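Local structure of EDD domain protein, DegV family (Ruminococcus gnavus, 3JR7) at residues E181-L186 and P207-T212; L69-S74 and I284-A289. The protein is of unknown function but probably binds lipids such as fatty acids. All blocks are in the same frame, centred on the assembly; numbering follows the deposited sequence.

Contact 1: residues E181-L186 and P207-T212; sequences ENLDTL and PIMGST
Leu183 and Pro207 make the nearest backbone approach of 181-186 and 207-212, their CA atoms 9.2 Å apart. Residues 207-211 end strand 205-211, which lies between 217-224 and 176-179, while 181-183 form the turn from strand 176-179 into helix 184-188. No hydrogen bond joins the two segments. Leu183 does the reaching: with CG anti to its carbonyl carbon (chi1 -76°), both methyls face the strand. CD1 of Leu183 lies 3.8 Å from CG of the Pro207 ring, and CD2 lies more loosely at 4.2 Å from CG of Met209, a selenomethionine. Both strand residues turn toward the leucine, whereas Ile208 between them packs against helix 226-240. The turn that presents Leu183 is held by a capping bond, Asp184 N to Asn182 OD1 at 3.0 Å; the amide sits above the carbonyl plane, 41° out of it. Further along the strand, Ser211 belongs to the pocket that holds the polyether ligand. With two methyl contacts and 101 Å² of buried surface, the turn before the helix meets the strand through apolar contacts, so between these two segments the fit depends on shape and not on any directional bond.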
ATOM      1  N   GLU A 181      14.823  -5.782  -5.756  1.00 27.09           N
ATOM      2  CA  GLU A 181      15.807  -6.437  -6.636  1.00 28.56           C
ATOM      3  C   GLU A 181      15.476  -6.135  -8.073  1.00 29.80           C
ATOM      4  O   GLU A 181      16.375  -6.085  -8.913  1.00 29.96           O
ATOM      5  CB  GLU A 181      15.804  -7.964  -6.420  1.00 28.62           C
ATOM      6  CG  GLU A 181      16.160  -8.398  -5.017  1.00 31.54           C
ATOM      7  CD  GLU A 181      17.679  -8.279  -4.690  1.00 37.85           C
ATOM      8  OE1 GLU A 181      18.475  -7.781  -5.518  1.00 40.00           O
ATOM      9  OE2 GLU A 181      18.080  -8.689  -3.581  1.00 42.79           O
ATOM     10  N   ASN A 182      14.180  -5.979  -8.381  1.00 29.42           N
ATOM     11  CA  ASN A 182      13.748  -5.889  -9.771  1.00 29.33           C
ATOM     12  C   ASN A 182      12.699  -4.771 -10.023  1.00 28.73           C
ATOM     13  O   ASN A 182      11.524  -4.956  -9.741  1.00 27.84           O
ATOM     14  CB  ASN A 182      13.195  -7.250 -10.166  1.00 29.65           C
ATOM     15  CG  ASN A 182      12.718  -7.297 -11.602  1.00 32.04           C
ATOM     16  OD1 ASN A 182      12.946  -6.356 -12.368  1.00 35.02           O
ATOM     17  ND2 ASN A 182      12.066  -8.419 -11.987  1.00 30.97           N
ATOM     18  N   LEU A 183      13.152  -3.646 -10.587  1.00 28.54           N
ATOM     19  CA  LEU A 183      12.312  -2.466 -10.852  1.00 28.72           C
ATOM     20  C   LEU A 183      11.597  -2.516 -12.180  1.00 29.35           C
ATOM     21  O   LEU A 183      10.842  -1.596 -12.523  1.00 27.68           O
ATOM     22  CB  LEU A 183      13.155  -1.184 -10.818  1.00 28.89           C
ATOM     23  CG  LEU A 183      13.570  -0.662  -9.451  1.00 29.72           C
ATOM     24  CD1 LEU A 183      14.715   0.279  -9.637  1.00 30.45           C
ATOM     25  CD2 LEU A 183      12.446   0.067  -8.789  1.00 28.92           C
ATOM     26  N   ASP A 184      11.842  -3.574 -12.950  1.00 29.82           N
ATOM     27  CA  ASP A 184      11.369  -3.594 -14.324  1.00 30.80           C
ATOM     28  C   ASP A 184       9.838  -3.535 -14.477  1.00 29.08           C
ATOM     29  O   ASP A 184       9.353  -2.961 -15.456  1.00 28.21           O
ATOM     30  CB  ASP A 184      11.879  -4.823 -15.073  1.00 32.10           C
ATOM     31  CG  ASP A 184      13.398  -4.806 -15.300  1.00 37.25           C
ATOM     32  OD1 ASP A 184      14.124  -3.820 -14.964  1.00 42.47           O
ATOM     33  OD2 ASP A 184      13.870  -5.837 -15.802  1.00 43.89           O
ATOM     34  N   THR A 185       9.090  -4.160 -13.575  1.00 27.49           N
ATOM     35  CA  THR A 185       7.622  -4.153 -13.703  1.00 26.31           C
ATOM     36  C   THR A 185       7.087  -2.719 -13.506  1.00 26.39           C
ATOM     37  O   THR A 185       6.270  -2.240 -14.305  1.00 26.57           O
ATOM     38  CB  THR A 185       6.957  -5.150 -12.751  1.00 26.34           C
ATOM     39  OG1 THR A 185       7.646  -6.411 -12.860  1.00 26.79           O
ATOM     40  CG2 THR A 185       5.448  -5.350 -13.107  1.00 23.19           C
ATOM     41  N   LEU A 186       7.610  -2.016 -12.508  1.00 25.23           N
ATOM     42  CA  LEU A 186       7.282  -0.592 -12.320  1.00 25.54           C
ATOM     43  C   LEU A 186       7.697   0.249 -13.532  1.00 27.44           C
ATOM     44  O   LEU A 186       6.938   1.123 -14.005  1.00 26.48           O
ATOM     45  CB  LEU A 186       7.910  -0.035 -11.030  1.00 24.63           C
ATOM     46  CG  LEU A 186       7.209  -0.404  -9.689  1.00 21.95           C
ATOM     47  CD1 LEU A 186       8.159  -0.191  -8.477  1.00 17.65           C
ATOM     48  CD2 LEU A 186       5.802   0.309  -9.493  1.00 21.74           C
ATOM     49  N   PRO A 207      18.860   1.201  -6.237  1.00 27.93           N
ATOM     50  CA  PRO A 207      18.203   2.437  -5.853  1.00 27.67           C
ATOM     51  C   PRO A 207      17.376   2.309  -4.567  1.00 25.70           C
ATOM     52  O   PRO A 207      16.683   1.309  -4.367  1.00 26.00           O
ATOM     53  CB  PRO A 207      17.270   2.736  -7.034  1.00 27.64           C
ATOM     54  CG  PRO A 207      17.768   1.931  -8.151  1.00 29.22           C
ATOM     55  CD  PRO A 207      18.413   0.725  -7.558  1.00 28.21           C
ATOM     56  N   ILE A 208      17.447   3.315  -3.717  1.00 24.81           N
ATOM     57  CA  ILE A 208      16.517   3.445  -2.633  1.00 23.93           C
ATOM     58  C   ILE A 208      15.425   4.380  -3.163  1.00 23.89           C
ATOM     59  O   ILE A 208      15.698   5.535  -3.528  1.00 22.83           O
ATOM     60  CB  ILE A 208      17.115   4.056  -1.373  1.00 24.36           C
ATOM     61  CG1 ILE A 208      18.159   3.115  -0.713  1.00 25.42           C
ATOM     62  CG2 ILE A 208      15.974   4.332  -0.370  1.00 23.26           C
ATOM     63  CD1 ILE A 208      19.462   2.960  -1.510  1.00 27.46           C
HETATM   64  N   MSE A 209      14.206   3.873  -3.260  1.00 23.51           N
HETATM   65  CA  MSE A 209      13.132   4.648  -3.874  1.00 23.73           C
HETATM   66  C   MSE A 209      12.189   5.100  -2.766  1.00 22.95           C
HETATM   67  O   MSE A 209      12.238   4.598  -1.651  1.00 21.35           O
HETATM   68  CB  MSE A 209      12.344   3.831  -4.876  1.00 24.48           C
HETATM   69  CG  MSE A 209      13.147   3.122  -5.920  1.00 28.54           C
HETATM   70 SE   MSE A 209      13.898   4.377  -7.180  1.00 37.30          SE
HETATM   71  CE  MSE A 209      12.341   5.053  -8.002  1.00 38.44           C
ATOM     72  N   GLY A 210      11.308   6.033  -3.107  1.00 22.77           N
ATOM     73  CA  GLY A 210      10.341   6.539  -2.169  1.00 23.38           C
ATOM     74  C   GLY A 210       9.179   7.294  -2.819  1.00 23.19           C
ATOM     75  O   GLY A 210       9.193   7.583  -4.019  1.00 23.69           O
ATOM     76  N   SER A 211       8.184   7.599  -2.007  1.00 22.74           N
ATOM     77  CA  SER A 211       7.096   8.486  -2.388  1.00 23.07           C
ATOM     78  C   SER A 211       7.540   9.935  -2.416  1.00 24.09           C
ATOM     79  O   SER A 211       8.446  10.313  -1.690  1.00 24.37           O
ATOM     80  CB  SER A 211       5.952   8.424  -1.369  1.00 22.46           C
ATOM     81  OG  SER A 211       6.401   8.727  -0.057  1.00 21.57           O
ATOM     82  N   THR A 212       6.817  10.729  -3.209  1.00 24.72           N
ATOM     83  CA  THR A 212       6.810  12.157  -3.107  1.00 25.77           C
ATOM     84  C   THR A 212       5.547  12.504  -2.402  1.00 26.09           C
ATOM     85  O   THR A 212       4.639  11.673  -2.352  1.00 25.67           O
ATOM     86  CB  THR A 212       6.784  12.841  -4.532  1.00 26.04           C
ATOM     87  OG1 THR A 212       5.578  12.517  -5.249  1.00 23.64           O
ATOM     88  CG2 THR A 212       7.997  12.397  -5.350  1.00 25.95           C
TER

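Contact 2: residues L69-S74 and I284-A289; sequences LKIAES and ISTVYA
Ile71 links the end of helix 64-73 to helix 283-289 through a single methyl. Its CD1 lies 4.2 Å from CA of Val287 and 4.3 Å from CG2 of Thr286, so the tip of the isoleucine comes up against the backbone of the second helix between two branched side chains. CG1 stands anti to the carbonyl carbon (chi1 -66°) and the chain continues extended (chi2 162°), which carries CD1 outward across a backbone separation of 7.8 Å between CA of Ile71 and CA of Val287. The helix pair is joined more extensively beyond these six-residue segments: Thr286 also touches Gln64, Leu67 and Leu68 of the first helix, and Val287 touches Leu67. The hydroxyl of Thr286 is taken up by residues just before its helix, where OG1 bonds to Thr281 OG1 and to Ser282 O. In this DegV protein of the EDD clan, helix 283-289 follows strand 275-280 and leads to 294-297 of the same sheet; it also lines the ligand site, since Ser285 and Tyr288 belong to the pocket of the bound polyether. CB of Tyr288 points away from 69-74, and Val287 CG1 covers one face of its ring, 3.9 Å above the plane and toward the rim; the phenol oxygen bonds to Thr80 and Asn189. The other side of helix 64-73 is loose by comparison. Leu69, Ala72 and Glu73 are exposed, and Lys70, partly exposed, reaches Glu52 in a long, weak ion pair. Helical geometry ends at Ser74, which is buried against Ile51 and Glu52; its amide still closes a turn on Lys70 O at 2.9 Å, and its hydroxyl bonds to the carbonyl of Ser76.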
ATOM      1  N   LEU A  69       6.014 -17.700  -9.326  1.00 25.83           N
ATOM      2  CA  LEU A  69       6.454 -18.690 -10.342  1.00 26.30           C
ATOM      3  C   LEU A  69       5.919 -18.314 -11.730  1.00 26.73           C
ATOM      4  O   LEU A  69       6.637 -18.398 -12.731  1.00 25.71           O
ATOM      5  CB  LEU A  69       5.984 -20.106  -9.960  1.00 25.67           C
ATOM      6  CG  LEU A  69       6.790 -20.754  -8.818  1.00 25.06           C
ATOM      7  CD1 LEU A  69       6.062 -21.947  -8.332  1.00 24.29           C
ATOM      8  CD2 LEU A  69       8.253 -21.120  -9.245  1.00 25.36           C
ATOM      9  N   LYS A  70       4.662 -17.859 -11.786  1.00 27.39           N
ATOM     10  CA  LYS A  70       4.139 -17.392 -13.065  1.00 27.31           C
ATOM     11  C   LYS A  70       4.912 -16.186 -13.600  1.00 26.78           C
ATOM     12  O   LYS A  70       5.231 -16.098 -14.807  1.00 26.00           O
ATOM     13  CB  LYS A  70       2.634 -17.095 -12.949  1.00 28.16           C
ATOM     14  CG  LYS A  70       1.996 -16.672 -14.249  1.00 31.54           C
ATOM     15  CD  LYS A  70       2.095 -17.769 -15.332  1.00 35.41           C
ATOM     16  CE  LYS A  70       1.151 -17.488 -16.495  1.00 38.63           C
ATOM     17  NZ  LYS A  70       1.089 -18.644 -17.441  1.00 39.88           N
ATOM     18  N   ILE A  71       5.205 -15.227 -12.724  1.00 26.99           N
ATOM     19  CA  ILE A  71       6.065 -14.088 -13.121  1.00 26.79           C
ATOM     20  C   ILE A  71       7.423 -14.563 -13.643  1.00 27.69           C
ATOM     21  O   ILE A  71       7.961 -14.052 -14.645  1.00 27.15           O
ATOM     22  CB  ILE A  71       6.293 -13.085 -11.947  1.00 26.65           C
ATOM     23  CG1 ILE A  71       4.963 -12.380 -11.551  1.00 24.14           C
ATOM     24  CG2 ILE A  71       7.422 -12.081 -12.302  1.00 26.64           C
ATOM     25  CD1 ILE A  71       5.020 -11.734 -10.138  1.00 21.14           C
ATOM     26  N   ALA A  72       8.019 -15.495 -12.922  1.00 29.15           N
ATOM     27  CA  ALA A  72       9.384 -15.943 -13.278  1.00 30.14           C
ATOM     28  C   ALA A  72       9.374 -16.646 -14.645  1.00 31.77           C
ATOM     29  O   ALA A  72      10.296 -16.483 -15.453  1.00 31.74           O
ATOM     30  CB  ALA A  72       9.928 -16.846 -12.190  1.00 29.09           C
ATOM     31  N   GLU A  73       8.311 -17.401 -14.909  1.00 34.18           N
ATOM     32  CA  GLU A  73       8.160 -18.144 -16.180  1.00 36.46           C
ATOM     33  C   GLU A  73       7.841 -17.268 -17.349  1.00 37.12           C
ATOM     34  O   GLU A  73       8.326 -17.509 -18.446  1.00 36.83           O
ATOM     35  CB  GLU A  73       7.035 -19.164 -16.069  1.00 37.48           C
ATOM     36  CG  GLU A  73       7.465 -20.337 -15.273  1.00 41.44           C
ATOM     37  CD  GLU A  73       6.331 -21.025 -14.548  1.00 45.60           C
ATOM     38  OE1 GLU A  73       5.164 -20.987 -15.045  1.00 50.63           O
ATOM     39  OE2 GLU A  73       6.627 -21.574 -13.462  1.00 45.18           O
ATOM     40  N   SER A  74       7.004 -16.262 -17.122  1.00 37.58           N
ATOM     41  CA  SER A  74       6.558 -15.414 -18.194  1.00 38.77           C
ATOM     42  C   SER A  74       7.614 -14.426 -18.665  1.00 39.70           C
ATOM     43  O   SER A  74       8.107 -13.575 -17.908  1.00 40.46           O
ATOM     44  CB  SER A  74       5.324 -14.614 -17.770  1.00 39.00           C
ATOM     45  OG  SER A  74       5.182 -13.515 -18.645  1.00 39.92           O
ATOM     46  N   ILE A 284      -0.968  -7.474  -5.737  1.00 20.88           N
ATOM     47  CA  ILE A 284      -0.482  -6.304  -6.500  1.00 19.85           C
ATOM     48  C   ILE A 284       0.918  -5.872  -6.020  1.00 19.77           C
ATOM     49  O   ILE A 284       1.789  -5.572  -6.831  1.00 20.11           O
ATOM     50  CB  ILE A 284      -1.476  -5.151  -6.401  1.00 19.62           C
ATOM     51  CG1 ILE A 284      -2.790  -5.557  -7.095  1.00 20.43           C
ATOM     52  CG2 ILE A 284      -0.899  -3.866  -7.022  1.00 18.84           C
ATOM     53  CD1 ILE A 284      -2.683  -5.756  -8.616  1.00 20.08           C
ATOM     54  N   SER A 285       1.135  -5.890  -4.715  1.00 19.36           N
ATOM     55  CA  SER A 285       2.430  -5.544  -4.160  1.00 20.66           C
ATOM     56  C   SER A 285       3.531  -6.491  -4.669  1.00 21.33           C
ATOM     57  O   SER A 285       4.626  -6.056  -5.028  1.00 20.41           O
ATOM     58  CB  SER A 285       2.359  -5.524  -2.628  1.00 21.30           C
ATOM     59  OG  SER A 285       1.555  -4.420  -2.128  1.00 19.92           O
ATOM     60  N   THR A 286       3.225  -7.791  -4.696  1.00 21.89           N
ATOM     61  CA  THR A 286       4.142  -8.780  -5.257  1.00 21.53           C
ATOM     62  C   THR A 286       4.460  -8.506  -6.716  1.00 22.08           C
ATOM     63  O   THR A 286       5.639  -8.506  -7.108  1.00 21.85           O
ATOM     64  CB  THR A 286       3.567 -10.165  -5.092  1.00 21.95           C
ATOM     65  OG1 THR A 286       3.547 -10.471  -3.682  1.00 22.15           O
ATOM     66  CG2 THR A 286       4.353 -11.182  -5.899  1.00 20.94           C
ATOM     67  N   VAL A 287       3.435  -8.217  -7.519  1.00 22.19           N
ATOM     68  CA  VAL A 287       3.660  -7.960  -8.930  1.00 22.88           C
ATOM     69  C   VAL A 287       4.644  -6.809  -9.172  1.00 22.90           C
ATOM     70  O   VAL A 287       5.531  -6.903 -10.029  1.00 23.14           O
ATOM     71  CB  VAL A 287       2.332  -7.686  -9.654  1.00 23.87           C
ATOM     72  CG1 VAL A 287       2.570  -7.126 -11.055  1.00 24.90           C
ATOM     73  CG2 VAL A 287       1.453  -8.993  -9.713  1.00 23.72           C
ATOM     74  N   TYR A 288       4.495  -5.710  -8.435  1.00 23.47           N
ATOM     75  CA  TYR A 288       5.350  -4.533  -8.627  1.00 22.37           C
ATOM     76  C   TYR A 288       6.632  -4.551  -7.787  1.00 22.40           C
ATOM     77  O   TYR A 288       7.650  -3.993  -8.210  1.00 23.43           O
ATOM     78  CB  TYR A 288       4.527  -3.245  -8.438  1.00 22.61           C
ATOM     79  CG  TYR A 288       3.565  -3.057  -9.601  1.00 22.23           C
ATOM     80  CD1 TYR A 288       4.023  -2.580 -10.832  1.00 22.99           C
ATOM     81  CD2 TYR A 288       2.259  -3.455  -9.529  1.00 21.49           C
ATOM     82  CE1 TYR A 288       3.194  -2.408 -11.891  1.00 23.05           C
ATOM     83  CE2 TYR A 288       1.375  -3.307 -10.643  1.00 20.64           C
ATOM     84  CZ  TYR A 288       1.863  -2.791 -11.810  1.00 23.16           C
ATOM     85  OH  TYR A 288       1.074  -2.647 -12.942  1.00 25.76           O
ATOM     86  N   ALA A 289       6.619  -5.188  -6.624  1.00 21.23           N
ATOM     87  CA  ALA A 289       7.835  -5.228  -5.789  1.00 21.10           C
ATOM     88  C   ALA A 289       8.819  -6.292  -6.268  1.00 21.70           C
ATOM     89  O   ALA A 289      10.053  -6.140  -6.169  1.00 22.59           O
ATOM     90  CB  ALA A 289       7.469  -5.458  -4.322  1.00 20.02           C
TER

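Both contacts are small and apolar, with no hydrogen bond across either, but they differ in place. Contact 1 sets a helix-entry turn against a strand of the C-terminal sheet and is partly buried; contact 2 joins two helices, with two of its three touching residues buried. In each, one aliphatic residue does most of the reaching, toward apolar side chains in contact 1 and toward a backbone CA and a threonine methyl in contact 2. Their centres are about 15 Å apart, and the elements meet directly: CG2 of Thr185 lies 3.4 Å from O of Val287, and CD2 of Leu186 is 3.6 Å from CD1 of Tyr288. Helix 184-188 thus packs against helix 283-289.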